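Local coordinates for protein cystathionine beta-lyases/cystathionine gamma-synthases (Corynebacterium glutamicum, PDB 5X5H) that probably makes L,L-cystathionine from O-succinyl-L-homoserine and L-cysteine with pyridoxal 5'-phosphate, as a cystathionine gamma-synthase of methionine biosynthesis, at residues A[44-48]-A[49-53]; A[110-113]-A[114-118]; A[258-261]-A[262-266]. All blocks are in the same frame, centred on the assembly; numbering follows the deposited sequence.

Interaction 1. Residues A[44-48]-A[49-53]; sequences NELRK and GYEYT. With PLP (pyridoxal-5'-phosphate), chain B.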
loop_
_atom_site.group_PDB
_atom_site.type_symbol
_atom_site.label_atom_id
_atom_site.label_comp_id
_atom_site.label_asym_id
_atom_site.label_seq_id
_atom_site.Cartn_x
_atom_site.Cartn_y
_atom_site.Cartn_z
ATOM N N ASN A 44 20.874 6.251 22.076
ATOM C CA ASN A 44 20.653 7.586 21.518
ATOM C C ASN A 44 21.773 8.068 20.574
ATOM O O ASN A 44 22.049 9.271 20.478
ATOM C CB ASN A 44 20.387 8.569 22.673
ATOM C CG ASN A 44 19.668 9.834 22.197
ATOM O OD1 ASN A 44 18.584 9.778 21.550
ATOM N ND2 ASN A 44 20.200 10.992 22.629
ATOM N N GLU A 45 22.436 7.187 19.856
ATOM C CA GLU A 45 23.346 7.436 18.730
ATOM C C GLU A 45 22.712 6.816 17.445
ATOM O O GLU A 45 22.852 5.648 17.139
ATOM C CB GLU A 45 24.710 6.825 18.945
ATOM C CG GLU A 45 25.297 7.439 20.198
ATOM C CD GLU A 45 26.730 7.103 20.490
ATOM O OE1 GLU A 45 27.465 6.655 19.581
ATOM O OE2 GLU A 45 27.061 7.247 21.702
ATOM N N LEU A 46 22.083 7.720 16.687
ATOM C CA LEU A 46 21.269 7.295 15.570
ATOM C C LEU A 46 22.106 6.890 14.420
ATOM O O LEU A 46 23.196 7.408 14.117
ATOM C CB LEU A 46 20.256 8.375 15.256
ATOM C CG LEU A 46 19.393 8.950 16.376
ATOM C CD1 LEU A 46 18.303 9.910 15.858
ATOM C CD2 LEU A 46 18.792 7.955 17.319
ATOM N N ARG A 47 21.639 5.976 13.599
ATOM C CA ARG A 47 22.380 5.509 12.450
ATOM C C ARG A 47 22.494 6.579 11.333
ATOM O O ARG A 47 23.581 6.815 10.772
ATOM C CB ARG A 47 21.741 4.234 11.936
ATOM C CG ARG A 47 22.454 3.599 10.786
ATOM C CD ARG A 47 22.323 2.065 10.697
ATOM N NE ARG A 47 22.738 1.400 11.919
ATOM C CZ ARG A 47 22.380 0.170 12.276
ATOM N NH1 ARG A 47 21.680 -0.669 11.461
ATOM N NH2 ARG A 47 22.765 -0.300 13.447
ATOM N N LYS A 48 21.350 7.204 11.013
ATOM C CA LYS A 48 21.337 8.233 9.968
ATOM C C LYS A 48 20.143 9.216 10.219
ATOM O O LYS A 48 19.363 9.489 9.303
ATOM C CB LYS A 48 21.253 7.605 8.577
ATOM C CG LYS A 48 21.658 8.554 7.405
ATOM C CD LYS A 48 21.811 7.741 6.127
ATOM C CE LYS A 48 21.552 8.543 4.887
ATOM N NZ LYS A 48 22.666 9.472 4.811
ATOM N N GLY A 49 20.034 9.681 11.450
ATOM C CA GLY A 49 19.093 10.692 11.798
ATOM C C GLY A 49 17.734 10.350 12.198
ATOM O O GLY A 49 16.980 11.280 12.487
ATOM N N TYR A 50 17.400 9.049 12.108
ATOM C CA TYR A 50 16.029 8.631 12.398
ATOM C C TYR A 50 15.994 7.672 13.564
ATOM O O TYR A 50 16.941 6.867 13.704
ATOM C CB TYR A 50 15.345 8.065 11.165
ATOM C CG TYR A 50 15.197 9.128 10.106
ATOM C CD1 TYR A 50 14.118 9.953 10.157
ATOM C CD2 TYR A 50 16.099 9.326 9.146
ATOM C CE1 TYR A 50 13.921 10.957 9.210
ATOM C CE2 TYR A 50 15.950 10.368 8.225
ATOM C CZ TYR A 50 14.847 11.126 8.233
ATOM O OH TYR A 50 14.619 12.166 7.320
ATOM N N GLU A 51 14.940 7.713 14.360
ATOM C CA GLU A 51 14.760 6.919 15.565
ATOM C C GLU A 51 13.368 6.300 15.653
ATOM O O GLU A 51 13.236 5.154 16.136
ATOM C CB GLU A 51 15.114 7.656 16.847
ATOM C CG GLU A 51 14.384 8.940 17.123
ATOM C CD GLU A 51 15.110 9.686 18.281
ATOM O OE1 GLU A 51 15.660 9.026 19.166
ATOM O OE2 GLU A 51 15.287 10.869 18.218
ATOM N N TYR A 52 12.290 7.096 15.419
ATOM C CA TYR A 52 10.951 6.611 15.718
ATOM C C TYR A 52 10.066 7.408 14.779
ATOM O O TYR A 52 10.191 8.639 14.695
ATOM C CB TYR A 52 10.584 6.879 17.176
ATOM C CG TYR A 52 9.269 6.301 17.568
ATOM C CD1 TYR A 52 9.076 4.913 17.719
ATOM C CD2 TYR A 52 8.213 7.103 17.893
ATOM C CE1 TYR A 52 7.812 4.420 18.075
ATOM C CE2 TYR A 52 6.974 6.621 18.231
ATOM C CZ TYR A 52 6.800 5.271 18.394
ATOM O OH TYR A 52 5.621 4.719 18.834
ATOM N N THR A 53 9.148 6.748 14.021
ATOM C CA THR A 53 8.456 7.448 12.922
ATOM C C THR A 53 7.616 8.635 13.354
ATOM O O THR A 53 7.563 9.597 12.633
ATOM C CB THR A 53 7.726 6.362 12.140
ATOM O OG1 THR A 53 8.703 5.693 11.343
ATOM C CG2 THR A 53 6.606 6.923 11.202
HETATM N N1 PLP B . 1.455 5.053 25.792
HETATM C C2 PLP B . 2.361 4.118 25.973
HETATM C C2A PLP B . 2.221 3.270 27.192
HETATM C C3 PLP B . 3.257 3.844 24.995
HETATM O O3 PLP B . 4.208 2.856 25.115
HETATM C C4 PLP B . 3.307 4.597 23.809
HETATM C C4A PLP B . 4.311 4.288 22.775
HETATM C C5 PLP B . 2.439 5.710 23.694
HETATM C C6 PLP B . 1.523 5.871 24.719
HETATM C C5A PLP B . 2.461 6.692 22.525
HETATM O O4P PLP B . 1.934 6.080 21.299
HETATM P P PLP B . 2.481 6.531 19.882
HETATM O O1P PLP B . 3.976 6.283 19.872
HETATM O O2P PLP B . 1.647 5.622 19.001
HETATM O O3P PLP B . 2.115 8.004 19.683
HETATM O O HOH W 1 22.679 9.824 12.724
HETATM O O HOH W 2 18.987 5.128 14.400
HETATM O O HOH W 3 18.591 6.298 11.340
#
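The amide of Asn-44 and the carboxylate of Glu-51 are turned 26° from one another, with OD1 of Asn-44 3.8 Å from OE1 of Glu-51. The Tyr-50 ring meets Lys-48 O obliquely, at 3.3 Å from CD2 of Tyr-50, and it meets Tyr-25 of the third subunit, ring planes about 75° apart. The Tyr-52 ring has a phosphate oxygen, PLP O1P, at its edge and in its plane. This is the loop leading to helix 58-70 of a trans-sulfuration PLP enzyme, and it reaches into the second subunit's active site. Between the flat groups Leu-46 fills the inside of the turn: CD1 lies 3.7 Å from Gly-49 C, while CD2 rests on Glu-51 CB. CG of Glu-51 stands between its backbone N and carbonyl carbon (chi1 57°), bringing the carboxylate back over the Leu-46 methyls; Glu-51 belongs to a magnesium site completed by Phe-38 and Gln-40. Waters bridge the backbone here. One molecule accepts from Gly-49 N and donates to Leu-46 O, and another takes N-H bonds from both Lys-48 and Tyr-50. At the far end, Arg-54 of the same chain and Thr-203 of the second subunit also hydrogen-bond the cofactor, and Tyr-52 OH donates a very short 2.5 Å hydrogen bond to O1P of PLP.

Interaction 2. Residues A[110-113]-A[114-118]; sequences TYRL and IDTVF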
loop_
_atom_site.group_PDB
_atom_site.type_symbol
_atom_site.label_atom_id
_atom_site.label_comp_id
_atom_site.label_asym_id
_atom_site.label_seq_id
_atom_site.Cartn_x
_atom_site.Cartn_y
_atom_site.Cartn_z
ATOM N N THR A 110 -12.196 25.365 9.443
ATOM C CA THR A 110 -11.361 26.334 10.063
ATOM C C THR A 110 -12.153 27.179 11.126
ATOM O O THR A 110 -11.746 27.385 12.270
ATOM C CB THR A 110 -10.632 27.252 9.090
ATOM O OG1 THR A 110 -9.976 26.425 8.108
ATOM C CG2 THR A 110 -9.703 28.134 9.786
ATOM N N TYR A 111 -13.276 27.652 10.614
ATOM C CA TYR A 111 -14.169 28.412 11.461
ATOM C C TYR A 111 -14.687 27.615 12.687
ATOM O O TYR A 111 -14.607 28.121 13.805
ATOM C CB TYR A 111 -15.430 28.884 10.613
ATOM C CG TYR A 111 -16.523 29.523 11.548
ATOM C CD1 TYR A 111 -16.273 30.734 12.100
ATOM C CD2 TYR A 111 -17.628 28.801 11.901
ATOM C CE1 TYR A 111 -17.206 31.278 13.038
ATOM C CE2 TYR A 111 -18.534 29.336 12.807
ATOM C CZ TYR A 111 -18.308 30.549 13.296
ATOM O OH TYR A 111 -19.266 31.035 14.274
ATOM N N ARG A 112 -15.074 26.379 12.486
ATOM C CA ARG A 112 -15.568 25.504 13.529
ATOM C C ARG A 112 -14.476 25.288 14.542
ATOM O O ARG A 112 -14.693 25.326 15.746
ATOM C CB ARG A 112 -16.120 24.205 13.002
ATOM C CG ARG A 112 -16.570 23.190 14.065
ATOM C CD ARG A 112 -17.157 21.952 13.431
ATOM N NE ARG A 112 -16.346 21.639 12.221
ATOM C CZ ARG A 112 -15.946 20.440 11.790
ATOM N NH1 ARG A 112 -16.238 19.304 12.438
ATOM N NH2 ARG A 112 -15.224 20.372 10.682
ATOM N N LEU A 113 -13.263 25.079 14.078
ATOM C CA LEU A 113 -12.176 24.892 15.041
ATOM C C LEU A 113 -11.964 26.087 15.915
ATOM O O LEU A 113 -11.815 25.941 17.127
ATOM C CB LEU A 113 -10.865 24.571 14.259
ATOM C CG LEU A 113 -9.600 24.190 15.089
ATOM C CD1 LEU A 113 -9.801 23.017 15.978
ATOM C CD2 LEU A 113 -8.410 23.966 14.136
ATOM N N ILE A 114 -11.928 27.273 15.336
ATOM C CA ILE A 114 -11.786 28.496 16.149
ATOM C C ILE A 114 -12.970 28.680 17.124
ATOM O O ILE A 114 -12.781 28.894 18.304
ATOM C CB ILE A 114 -11.660 29.689 15.236
ATOM C CG1 ILE A 114 -10.342 29.574 14.427
ATOM C CG2 ILE A 114 -11.776 30.954 16.135
ATOM C CD1 ILE A 114 -10.267 30.519 13.253
ATOM N N ASP A 115 -14.142 28.597 16.527
ATOM C CA ASP A 115 -15.328 29.064 17.228
ATOM C C ASP A 115 -15.805 28.035 18.257
ATOM O O ASP A 115 -16.306 28.459 19.311
ATOM C CB ASP A 115 -16.433 29.337 16.274
ATOM C CG ASP A 115 -17.734 29.806 17.024
ATOM O OD1 ASP A 115 -17.716 30.935 17.528
ATOM O OD2 ASP A 115 -18.691 29.033 17.099
ATOM N N THR A 116 -15.710 26.728 18.011
ATOM C CA THR A 116 -16.101 25.718 18.992
ATOM C C THR A 116 -14.992 25.359 19.936
ATOM O O THR A 116 -15.181 25.296 21.156
ATOM C CB THR A 116 -16.691 24.462 18.263
ATOM O OG1 THR A 116 -17.920 24.779 17.602
ATOM C CG2 THR A 116 -16.942 23.341 19.275
ATOM N N VAL A 117 -13.801 25.113 19.432
ATOM C CA VAL A 117 -12.730 24.637 20.261
ATOM C C VAL A 117 -11.878 25.728 20.856
ATOM O O VAL A 117 -11.739 25.821 22.092
ATOM C CB VAL A 117 -11.834 23.576 19.450
ATOM C CG1 VAL A 117 -10.649 23.076 20.281
ATOM C CG2 VAL A 117 -12.729 22.429 18.977
ATOM N N PHE A 118 -11.238 26.589 20.060
ATOM C CA PHE A 118 -10.278 27.492 20.613
ATOM C C PHE A 118 -10.913 28.553 21.554
ATOM O O PHE A 118 -10.266 28.976 22.514
ATOM C CB PHE A 118 -9.331 28.085 19.576
ATOM C CG PHE A 118 -8.238 27.133 19.187
ATOM C CD1 PHE A 118 -8.536 26.054 18.400
ATOM C CD2 PHE A 118 -7.034 27.198 19.820
ATOM C CE1 PHE A 118 -7.569 25.096 18.092
ATOM C CE2 PHE A 118 -6.022 26.287 19.503
ATOM C CZ PHE A 118 -6.327 25.199 18.713
#
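Leu-113 and Phe-118 form the tight end of this contact, lying side by side and pointing the same way. CD1 of Leu-113 is 3.7 Å from CE1 of Phe-118, and the same methyl carbon also brushes CB of Val-117, the two side chains crossing at a slant. CG of Leu-113 is anti to its backbone N (chi1 -174°), which carries the isobutyl group along the helix to the Phe-118 ring. The carbonyl of Leu-113 is gripped twice: Phe-118 N reaches it at 3.1 Å in a nearly straight i+5 bond, while Val-117 N comes from above the carbonyl plane with an N-H...O angle of 136°. In this wider pi-type turn Leu-113 O lies at the edge of the Phe-118 ring, in its plane. The helix, 108-118, is the crossover of a beta-alpha-beta unit between strands 99-103 and 124-128 of the seven-stranded sheet; Ile-114 packs onto strand 99-103, and Phe-118 meets Phe-90 edge-to-face. Tyr-111 and Asp-115 make a second close-packed pair. They run alongside each other, ring and carboxylate planes 10° apart, with CB of Asp-115 over the ring face in a CH-pi contact 4.0 Å from the ring centroid of Tyr-111, which also packs on Leu-102 and Leu-356. Asp-115 OD1 is taken by Tyr-125 OH on strand 124-128. Looser is the pair Arg-112 and Thr-116, on the more exposed side: CG of Arg-112 and OG1 of Thr-116 are 4.1 Å apart, and the exposed Thr-116 packs on Phe-230 of the second subunit, while Arg-112 packs on Gly-234 of that subunit.

Interaction 3. Residues A[258-261]-A[262-266]; sequences MDRH and CDNAE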
loop_
_atom_site.group_PDB
_atom_site.type_symbol
_atom_site.label_atom_id
_atom_site.label_comp_id
_atom_site.label_asym_id
_atom_site.label_seq_id
_atom_site.Cartn_x
_atom_site.Cartn_y
_atom_site.Cartn_z
ATOM N N MET A 258 -2.607 21.155 -12.933
ATOM C CA MET A 258 -3.176 22.501 -12.705
ATOM C C MET A 258 -3.313 23.266 -14.009
ATOM O O MET A 258 -4.299 24.010 -14.153
ATOM C CB MET A 258 -2.386 23.203 -11.657
ATOM C CG MET A 258 -3.031 24.539 -11.228
ATOM S SD MET A 258 -4.732 24.419 -10.531
ATOM C CE MET A 258 -4.411 24.402 -8.788
ATOM N N ASP A 259 -2.395 23.131 -14.943
ATOM C CA ASP A 259 -2.557 23.871 -16.190
ATOM C C ASP A 259 -3.842 23.402 -16.898
ATOM O O ASP A 259 -4.567 24.250 -17.451
ATOM C CB ASP A 259 -1.396 23.698 -17.075
ATOM C CG ASP A 259 -0.311 24.717 -16.747
ATOM O OD1 ASP A 259 -0.624 25.874 -16.415
ATOM O OD2 ASP A 259 0.792 24.380 -17.057
ATOM N N ARG A 260 -4.209 22.139 -16.843
ATOM C CA ARG A 260 -5.409 21.622 -17.464
ATOM C C ARG A 260 -6.624 22.040 -16.637
ATOM O O ARG A 260 -7.672 22.417 -17.202
ATOM C CB ARG A 260 -5.336 20.131 -17.666
ATOM C CG ARG A 260 -6.496 19.529 -18.456
ATOM C CD ARG A 260 -6.575 20.001 -19.872
ATOM N NE ARG A 260 -5.310 19.799 -20.658
ATOM C CZ ARG A 260 -4.936 18.772 -21.432
ATOM N NH1 ARG A 260 -5.695 17.765 -21.658
ATOM N NH2 ARG A 260 -3.705 18.775 -21.989
ATOM N N HIS A 261 -6.563 21.978 -15.324
ATOM C CA HIS A 261 -7.686 22.432 -14.485
ATOM C C HIS A 261 -7.991 23.918 -14.863
ATOM O O HIS A 261 -9.172 24.301 -14.962
ATOM C CB HIS A 261 -7.271 22.448 -13.006
ATOM C CG HIS A 261 -7.232 21.135 -12.301
ATOM N ND1 HIS A 261 -8.344 20.373 -12.112
ATOM C CD2 HIS A 261 -6.174 20.490 -11.687
ATOM C CE1 HIS A 261 -7.955 19.293 -11.413
ATOM N NE2 HIS A 261 -6.661 19.338 -11.157
ATOM N N CYS A 262 -6.987 24.748 -14.986
ATOM C CA CYS A 262 -7.190 26.195 -15.227
ATOM C C CYS A 262 -7.689 26.383 -16.665
ATOM O O CYS A 262 -8.652 27.153 -16.855
ATOM C CB CYS A 262 -5.900 26.930 -15.068
ATOM S SG CYS A 262 -5.357 27.093 -13.341
ATOM N N ASP A 263 -7.134 25.678 -17.639
ATOM C CA ASP A 263 -7.669 25.732 -19.027
ATOM C C ASP A 263 -9.157 25.425 -18.985
ATOM O O ASP A 263 -9.964 26.100 -19.675
ATOM C CB ASP A 263 -6.940 24.815 -19.972
ATOM C CG ASP A 263 -5.501 25.272 -20.329
ATOM O OD1 ASP A 263 -5.076 26.382 -20.015
ATOM O OD2 ASP A 263 -4.830 24.366 -20.944
ATOM N N ASN A 264 -9.542 24.366 -18.350
ATOM C CA ASN A 264 -10.904 23.892 -18.350
ATOM C C ASN A 264 -11.779 24.890 -17.589
ATOM O O ASN A 264 -12.887 25.197 -18.055
ATOM C CB ASN A 264 -10.979 22.533 -17.689
ATOM C CG ASN A 264 -10.545 21.417 -18.649
ATOM O OD1 ASN A 264 -10.347 21.574 -19.840
ATOM N ND2 ASN A 264 -10.474 20.153 -18.055
ATOM N N ALA A 265 -11.358 25.313 -16.428
ATOM C CA ALA A 265 -12.215 26.206 -15.613
ATOM C C ALA A 265 -12.440 27.545 -16.379
ATOM O O ALA A 265 -13.571 28.047 -16.258
ATOM C CB ALA A 265 -11.627 26.444 -14.269
ATOM N N GLU A 266 -11.433 28.091 -17.030
ATOM C CA GLU A 266 -11.637 29.351 -17.795
ATOM C C GLU A 266 -12.773 29.126 -18.795
ATOM O O GLU A 266 -13.674 30.029 -18.902
ATOM C CB GLU A 266 -10.373 29.739 -18.511
ATOM C CG GLU A 266 -9.273 30.232 -17.638
ATOM C CD GLU A 266 -7.889 30.298 -18.337
ATOM O OE1 GLU A 266 -7.812 30.025 -19.585
ATOM O OE2 GLU A 266 -6.896 30.688 -17.685
HETATM O O HOH W 4 -3.226 21.642 -20.301
#
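Met-258 and Cys-262 meet by sulfur, SD of Met-258 lying 3.9 Å from SG of Cys-262. The Met-258 chain bends at chi2 (60°) to bring its thioether round beside the thiol, one turn further along helix 254-273; helix 184-187 packs against both residues through Leu-187. Backbone bonds come next. Four regular i+4 bonds run through the contact, from Cys-262 N to Met-258 O, Asp-263 N to Asp-259 O, Asn-264 N to Arg-260 O, and Ala-265 N to His-261 O, the last of these at 2.8 Å. Van der Waals contact between polar side chains is slight: Arg-260 and Asn-264 lean across one another with guanidinium and amide planes 64° apart, CG of Arg-260 being 4.0 Å from ND2 of Asn-264. That amide nitrogen is spent on the carbonyls of Glu-370 and Gly-368, next to helix 372-384, and ND1 of His-261 bonds to Ile-367 O. Charged groups are linked partly through water. One molecule sits at the guanidinium edge, accepts from NE of Arg-260 at 2.8 Å and donates to OD2 of Asp-263. Asp-259 and Asp-263 do not touch by their charges, since OD1 of Asp-259 is 5.7 Å from OD1 of Asp-263, yet both make salt bridges to Arg-301, as does Glu-266; OD2 of Asp-259 is also hydrogen-bonded to Tyr-186 OH. Three acids on one side of a helix thus share a single arginine, whose positive charge probably offsets their mutual repulsion and ties this surface of the helix to the loop that carries it.

The three contacts come in series along the chain, none touching another. Interaction 1 lies in a surface loop about 32 Å from the chain's centre; interactions 2 and 3, each about 17 Å from it, lie on opposite sides. Centre-to-centre distances are about 37 Å between 1 and 2, 44 Å between 1 and 3, and 33 Å between 2 and 3. Helix 108-118 connects strands 99-103 and 124-128 of the seven-stranded sheet, whereas helix 254-273 comes after its last strand and just before the five-stranded sheet. Interactions 1 and 2 both touch the second subunit. Cofactor binding draws on two subunits: the loop of 49-53 serves a neighbour's site, while 110-118 borders the chain's own.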